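Local coordinates for anti-sigma-I factor RsgI2 (PDB 4B9P), which probably holds the sigma factor SigI2 inactive until its extracellular cellulose-binding module, the family 3 module that forms this chain, meets a polysaccharide, at residues E8-N13 with R26-N31; W62-S67 with E103-I108. One frame throughout, in Å; residues are numbered along the deposited sequence.

In the fold
Both contacts lie in one antiparallel sheet of the family 3 carbohydrate-binding module, a beta sandwich of two sheets. Contact 1 joins strands 7-13 and 25-31. Contact 2 joins the end of the edge strand 56-63 to strand 104-111. Strands 25-31 and 104-111 are neighbours, so the two contacts run side by side, with centres about 10 Å apart. Probable backbone hydrogen bonds connect them, including Leu-29 N to Val-105 O at 2.8 Å. Lys-28 of contact 1 also makes a cation-pi contact with Tyr-104 of contact 2. A bound zinc ion lies about 4 Å from the side chain of Arg-26; the Ile-108 side chain is about 8 Å from a zinc ion.

Contact 1. Residues E8-N13 with R26-N31; sequences ELQAYN and RIKLIN
Gln-10 and Lys-28 form a hydrogen-bonded pair between antiparallel strands 7-13 and 25-31. Glu-8 with Ile-30 and Tyr-12 with Arg-26 repeat this pairing, and each pair exchanges two backbone hydrogen bonds. The Gln-10 side chain runs over the face shared by these six residues. Gln-10 CB sits 4.3 Å from Lys-28 CB. CG lies beside the backbone N (chi1 -59°), and the extended chain then passes close to Ile-30. Gln-10 CG is 4.0 Å from Ile-30 CD1, and CD passes the same methyl. At the tip, Gln-10 NE2 lies 3.7 Å from Ile-30 CD1 and donates a nearly straight 2.9 Å bond to Glu-8 OE2. That acceptor lies in the amide plane. At the other end of the amide, Gln-10 OE1 accepts from a water at 2.8 Å. This water accepts in turn from Lys-28 NZ.

Farther along this face, Tyr-12 and Arg-26 lie side by side. Arg-26 CD is 3.6 Å from Tyr-12 CZ. Arg-26 NH1 donates to Tyr-12 OH at 3.2 Å, with the hydroxyl tilted 28° from the guanidinium plane. Phe-146 meets the Tyr-12 ring edge-to-face.

The other face is apolar and turns into the sandwich. Leu-9 CD2 presses on Ile-27 CG2 at 3.5 Å, tighter than usual carbon packing. Ile-152 and Val-154 of strand 152-156 also touch Leu-9. The pairing thus separates an apolar inner face from a mixed outer one, where both ends of the Gln-10 amide are held and its rotation is probably fixed.

Contact 2. Residues W62-S67 with E103-I108; sequences WSNITS and EYVEII
A type I beta turn from Ser-63 to Thr-66 ends the edge strand 56-63 and folds against strand 104-111. Ile-108 N donates to Trp-62 O at 2.9 Å. Beyond it the backbone adds a weak bond from Asn-64 N to Glu-106 O, and side chains do most of the rest. Ser-63 OG donates to Glu-106 O at 2.8 Å. Ser-63 OG in turn accepts from Ile-65 N at 3.2 Å, which makes an ST turn. Asn-64 CG sits between its own backbone N and carbonyl carbon (chi1 66°), which turns the amide toward the neighbouring strand. Asn-64 OD1 accepts from Glu-106 N at 2.8 Å, with the donor well above the carbonyl plane of the amide. Asn-64 ND2 donates to Tyr-104 O at 3.0 Å and passes 3.6 Å from Tyr-104 CE1. The amide and ring planes are nearly parallel, 5° apart.

The six-membered ring of Trp-62 reaches the neighbouring strand. Its edge at Trp-62 CZ3 meets Glu-106 CD at 3.7 Å, and the carboxylate stands 80° to the ring. Trp-62 CE3 touches Ile-108 CD1 at 3.8 Å. Asn-64 N lies over one face of the indole, toward its rim.

The Asn-64 amide stands in for a peptide group, though both bonds are out of the carbonyl planes. Glu-106 N-H and Tyr-104 C=O therefore keep partners where the edge strand turns away.

Contact 1. Residues E8-N13 with R26-N31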
loop_
_atom_site.group_PDB
_atom_site.type_symbol
_atom_site.label_atom_id
_atom_site.label_comp_id
_atom_site.label_asym_id
_atom_site.label_seq_id
_atom_site.Cartn_x
_atom_site.Cartn_y
_atom_site.Cartn_z
ATOM N N GLU A 8 13.484 -5.445 1.403
ATOM C CA GLU A 8 13.001 -5.037 2.691
ATOM C C GLU A 8 11.870 -4.055 2.438
ATOM O O GLU A 8 11.971 -3.224 1.538
ATOM C CB GLU A 8 14.121 -4.376 3.517
ATOM C CG GLU A 8 13.659 -3.949 4.876
ATOM C CD GLU A 8 14.789 -3.445 5.736
ATOM O OE1 GLU A 8 15.512 -4.297 6.295
ATOM O OE2 GLU A 8 14.961 -2.216 5.889
ATOM N N LEU A 9 10.805 -4.122 3.234
ATOM C CA LEU A 9 9.677 -3.225 3.074
ATOM C C LEU A 9 9.549 -2.440 4.368
ATOM O O LEU A 9 9.393 -3.036 5.445
ATOM C CB LEU A 9 8.429 -4.040 2.776
ATOM C CG LEU A 9 7.120 -3.373 2.385
ATOM C CD1 LEU A 9 6.444 -2.600 3.541
ATOM C CD2 LEU A 9 7.249 -2.573 1.106
ATOM N N GLN A 10 9.620 -1.109 4.262
ATOM C CA GLN A 10 9.378 -0.217 5.389
ATOM C C GLN A 10 8.083 0.533 5.151
ATOM O O GLN A 10 7.725 0.800 3.990
ATOM C CB GLN A 10 10.530 0.753 5.628
ATOM C CG GLN A 10 11.813 0.048 5.892
ATOM C CD GLN A 10 12.922 1.011 6.229
ATOM O OE1 GLN A 10 12.691 2.192 6.362
ATOM N NE2 GLN A 10 14.149 0.515 6.335
ATOM N N ALA A 11 7.367 0.883 6.210
ATOM C CA ALA A 11 6.090 1.578 6.023
ATOM C C ALA A 11 5.711 2.308 7.295
ATOM O O ALA A 11 6.235 2.024 8.388
ATOM C CB ALA A 11 5.002 0.576 5.670
ATOM N N TYR A 12 4.781 3.234 7.180
ATOM C CA TYR A 12 4.064 3.740 8.317
ATOM C C TYR A 12 2.763 4.348 7.816
ATOM O O TYR A 12 2.587 4.575 6.612
ATOM C CB TYR A 12 4.889 4.768 9.116
ATOM C CG TYR A 12 5.098 6.116 8.490
ATOM C CD1 TYR A 12 6.011 6.287 7.447
ATOM C CD2 TYR A 12 4.440 7.249 8.978
ATOM C CE1 TYR A 12 6.243 7.546 6.879
ATOM C CE2 TYR A 12 4.670 8.494 8.421
ATOM C CZ TYR A 12 5.576 8.644 7.389
ATOM O OH TYR A 12 5.798 9.897 6.842
ATOM N N ASN A 13 1.848 4.619 8.756
ATOM C CA ASN A 13 0.626 5.341 8.450
ATOM C C ASN A 13 0.781 6.790 8.830
ATOM O O ASN A 13 1.091 7.123 9.953
ATOM C CB ASN A 13 -0.530 4.686 9.196
ATOM C CG ASN A 13 -0.890 3.372 8.603
ATOM O OD1 ASN A 13 -0.355 2.331 8.970
ATOM N ND2 ASN A 13 -1.782 3.393 7.629
ATOM N N ARG A 26 2.347 4.971 3.816
ATOM C CA ARG A 26 3.557 5.390 3.130
ATOM C C ARG A 26 4.496 4.201 3.132
ATOM O O ARG A 26 4.666 3.569 4.182
ATOM C CB ARG A 26 4.167 6.585 3.839
ATOM C CG ARG A 26 3.215 7.763 3.770
ATOM C CD ARG A 26 3.795 9.020 4.268
ATOM N NE ARG A 26 2.923 10.123 3.886
ATOM C CZ ARG A 26 3.276 11.392 4.000
ATOM N NH1 ARG A 26 4.451 11.705 4.524
ATOM N NH2 ARG A 26 2.458 12.345 3.600
ATOM N N ILE A 27 5.094 3.894 1.976
ATOM C CA ILE A 27 5.825 2.655 1.807
ATOM C C ILE A 27 7.164 2.925 1.148
ATOM O O ILE A 27 7.267 3.760 0.253
ATOM C CB ILE A 27 4.957 1.699 0.958
ATOM C CG1 ILE A 27 3.672 1.314 1.748
ATOM C CG2 ILE A 27 5.700 0.472 0.565
ATOM C CD1 ILE A 27 2.552 0.663 0.893
ATOM N N LYS A 28 8.181 2.197 1.589
ATOM C CA LYS A 28 9.511 2.259 1.002
ATOM C C LYS A 28 9.935 0.820 0.720
ATOM O O LYS A 28 10.031 0.009 1.661
ATOM C CB LYS A 28 10.472 2.967 1.945
ATOM C CG LYS A 28 11.853 3.196 1.441
ATOM C CD LYS A 28 12.634 4.119 2.411
ATOM C CE LYS A 28 14.083 4.220 2.041
ATOM N NZ LYS A 28 14.914 4.991 3.013
ATOM N N LEU A 29 10.129 0.503 -0.548
ATOM C CA LEU A 29 10.566 -0.820 -0.956
ATOM C C LEU A 29 12.027 -0.754 -1.309
ATOM O O LEU A 29 12.417 0.040 -2.186
ATOM C CB LEU A 29 9.815 -1.235 -2.206
ATOM C CG LEU A 29 10.245 -2.507 -2.920
ATOM C CD1 LEU A 29 9.969 -3.717 -2.052
ATOM C CD2 LEU A 29 9.561 -2.621 -4.289
ATOM N N ILE A 30 12.825 -1.561 -0.638
ATOM C CA ILE A 30 14.278 -1.497 -0.781
ATOM C C ILE A 30 14.815 -2.804 -1.317
ATOM O O ILE A 30 14.459 -3.875 -0.826
ATOM C CB ILE A 30 14.998 -1.185 0.563
ATOM C CG1 ILE A 30 14.380 0.068 1.195
ATOM C CG2 ILE A 30 16.499 -1.049 0.347
ATOM C CD1 ILE A 30 14.112 -0.101 2.667
ATOM N N ASN A 31 15.681 -2.726 -2.324
ATOM C CA ASN A 31 16.330 -3.916 -2.817
ATOM C C ASN A 31 17.584 -4.160 -1.970
ATOM O O ASN A 31 18.580 -3.431 -2.062
ATOM C CB ASN A 31 16.684 -3.731 -4.291
ATOM C CG ASN A 31 17.246 -5.006 -4.925
ATOM O OD1 ASN A 31 17.699 -5.906 -4.199
ATOM N ND2 ASN A 31 17.224 -5.089 -6.250
HETATM O O HOH W 1 14.260 4.491 6.028
#

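Contact 2. Residues W62-S67 with E103-I108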
loop_
_atom_site.group_PDB
_atom_site.type_symbol
_atom_site.label_atom_id
_atom_site.label_comp_id
_atom_site.label_asym_id
_atom_site.label_seq_id
_atom_site.Cartn_x
_atom_site.Cartn_y
_atom_site.Cartn_z
ATOM N N TRP A 62 2.844 11.107 -4.469
ATOM C CA TRP A 62 4.243 11.337 -4.762
ATOM C C TRP A 62 4.996 10.035 -4.722
ATOM O O TRP A 62 4.676 9.143 -3.930
ATOM C CB TRP A 62 4.860 12.258 -3.702
ATOM C CG TRP A 62 6.321 12.570 -3.922
ATOM C CD1 TRP A 62 6.817 13.578 -4.688
ATOM C CD2 TRP A 62 7.448 11.895 -3.372
ATOM N NE1 TRP A 62 8.177 13.572 -4.654
ATOM C CE2 TRP A 62 8.605 12.551 -3.863
ATOM C CE3 TRP A 62 7.598 10.790 -2.532
ATOM C CZ2 TRP A 62 9.896 12.161 -3.530
ATOM C CZ3 TRP A 62 8.917 10.390 -2.203
ATOM C CH2 TRP A 62 10.033 11.076 -2.711
ATOM N N SER A 63 6.010 9.914 -5.572
ATOM C CA SER A 63 6.998 8.835 -5.439
ATOM C C SER A 63 8.323 9.412 -5.846
ATOM O O SER A 63 8.362 10.348 -6.658
ATOM C CB SER A 63 6.631 7.699 -6.369
ATOM O OG SER A 63 7.630 6.708 -6.349
ATOM N N ASN A 64 9.426 8.861 -5.331
ATOM C CA ASN A 64 10.744 9.283 -5.787
ATOM C C ASN A 64 11.002 8.909 -7.245
ATOM O O ASN A 64 11.910 9.490 -7.853
ATOM C CB ASN A 64 11.852 8.736 -4.867
ATOM C CG ASN A 64 11.975 7.222 -4.900
ATOM O OD1 ASN A 64 10.987 6.516 -4.992
ATOM N ND2 ASN A 64 13.188 6.726 -4.836
ATOM N N ILE A 65 10.197 8.012 -7.841
ATOM C CA ILE A 65 10.313 7.726 -9.287
ATOM C C ILE A 65 9.235 8.416 -10.107
ATOM O O ILE A 65 9.165 8.236 -11.320
ATOM C CB ILE A 65 10.384 6.221 -9.597
ATOM C CG1 ILE A 65 9.074 5.496 -9.281
ATOM C CG2 ILE A 65 11.559 5.603 -8.842
ATOM C CD1 ILE A 65 9.053 4.035 -9.749
ATOM N N THR A 66 8.474 9.266 -9.417
ATOM C CA THR A 66 7.297 10.017 -9.907
ATOM C C THR A 66 6.051 9.153 -10.008
ATOM O O THR A 66 6.102 7.969 -10.350
ATOM C CB THR A 66 7.517 10.871 -11.181
ATOM O OG1 THR A 66 7.506 10.042 -12.367
ATOM C CG2 THR A 66 8.803 11.722 -11.076
ATOM N N SER A 67 4.915 9.781 -9.738
ATOM C CA SER A 67 3.672 9.037 -9.602
ATOM C C SER A 67 3.201 8.388 -10.900
ATOM O O SER A 67 2.458 7.402 -10.851
ATOM C CB SER A 67 2.603 9.954 -9.005
ATOM O OG SER A 67 2.344 10.990 -9.912
ATOM N N GLU A 103 18.967 0.237 -4.196
ATOM C CA GLU A 103 18.040 1.302 -4.537
ATOM C C GLU A 103 16.709 1.064 -3.867
ATOM O O GLU A 103 16.413 -0.038 -3.418
ATOM C CB GLU A 103 17.862 1.405 -6.057
ATOM C CG GLU A 103 19.154 1.769 -6.760
ATOM C CD GLU A 103 18.955 2.065 -8.231
ATOM O OE1 GLU A 103 18.044 1.434 -8.862
ATOM O OE2 GLU A 103 19.727 2.914 -8.743
ATOM N N TYR A 104 15.898 2.115 -3.829
ATOM C CA TYR A 104 14.580 2.005 -3.231
ATOM C C TYR A 104 13.551 2.809 -3.977
ATOM O O TYR A 104 13.887 3.770 -4.695
ATOM C CB TYR A 104 14.617 2.423 -1.743
ATOM C CG TYR A 104 14.745 3.902 -1.567
ATOM C CD1 TYR A 104 13.625 4.722 -1.497
ATOM C CD2 TYR A 104 15.991 4.490 -1.475
ATOM C CE1 TYR A 104 13.739 6.081 -1.355
ATOM C CE2 TYR A 104 16.123 5.849 -1.314
ATOM C CZ TYR A 104 14.996 6.641 -1.254
ATOM O OH TYR A 104 15.146 7.994 -1.088
ATOM N N VAL A 105 12.294 2.429 -3.788
ATOM C CA VAL A 105 11.177 3.259 -4.222
ATOM C C VAL A 105 10.366 3.643 -2.999
ATOM O O VAL A 105 10.081 2.799 -2.135
ATOM C CB VAL A 105 10.248 2.549 -5.253
ATOM C CG1 VAL A 105 9.062 3.483 -5.631
ATOM C CG2 VAL A 105 11.047 2.171 -6.471
ATOM N N GLU A 106 10.003 4.916 -2.936
ATOM C CA GLU A 106 9.138 5.431 -1.880
ATOM C C GLU A 106 7.827 5.878 -2.531
ATOM O O GLU A 106 7.846 6.553 -3.560
ATOM C CB GLU A 106 9.822 6.603 -1.176
ATOM C CG GLU A 106 9.018 7.151 -0.004
ATOM C CD GLU A 106 9.728 8.289 0.729
ATOM O OE1 GLU A 106 10.937 8.518 0.455
ATOM O OE2 GLU A 106 9.078 8.950 1.572
ATOM N N ILE A 107 6.705 5.495 -1.915
ATOM C CA ILE A 107 5.383 5.758 -2.469
ATOM C C ILE A 107 4.517 6.339 -1.381
ATOM O O ILE A 107 4.324 5.701 -0.336
ATOM C CB ILE A 107 4.730 4.478 -3.025
ATOM C CG1 ILE A 107 5.687 3.816 -4.014
ATOM C CG2 ILE A 107 3.389 4.813 -3.696
ATOM C CD1 ILE A 107 5.234 2.532 -4.521
ATOM N N ILE A 108 3.962 7.524 -1.639
ATOM C CA ILE A 108 3.033 8.190 -0.730
ATOM C C ILE A 108 1.652 8.073 -1.368
ATOM O O ILE A 108 1.471 8.567 -2.478
ATOM C CB ILE A 108 3.444 9.671 -0.560
ATOM C CG1 ILE A 108 4.809 9.780 0.137
ATOM C CG2 ILE A 108 2.374 10.431 0.222
ATOM C CD1 ILE A 108 5.247 11.167 0.414
#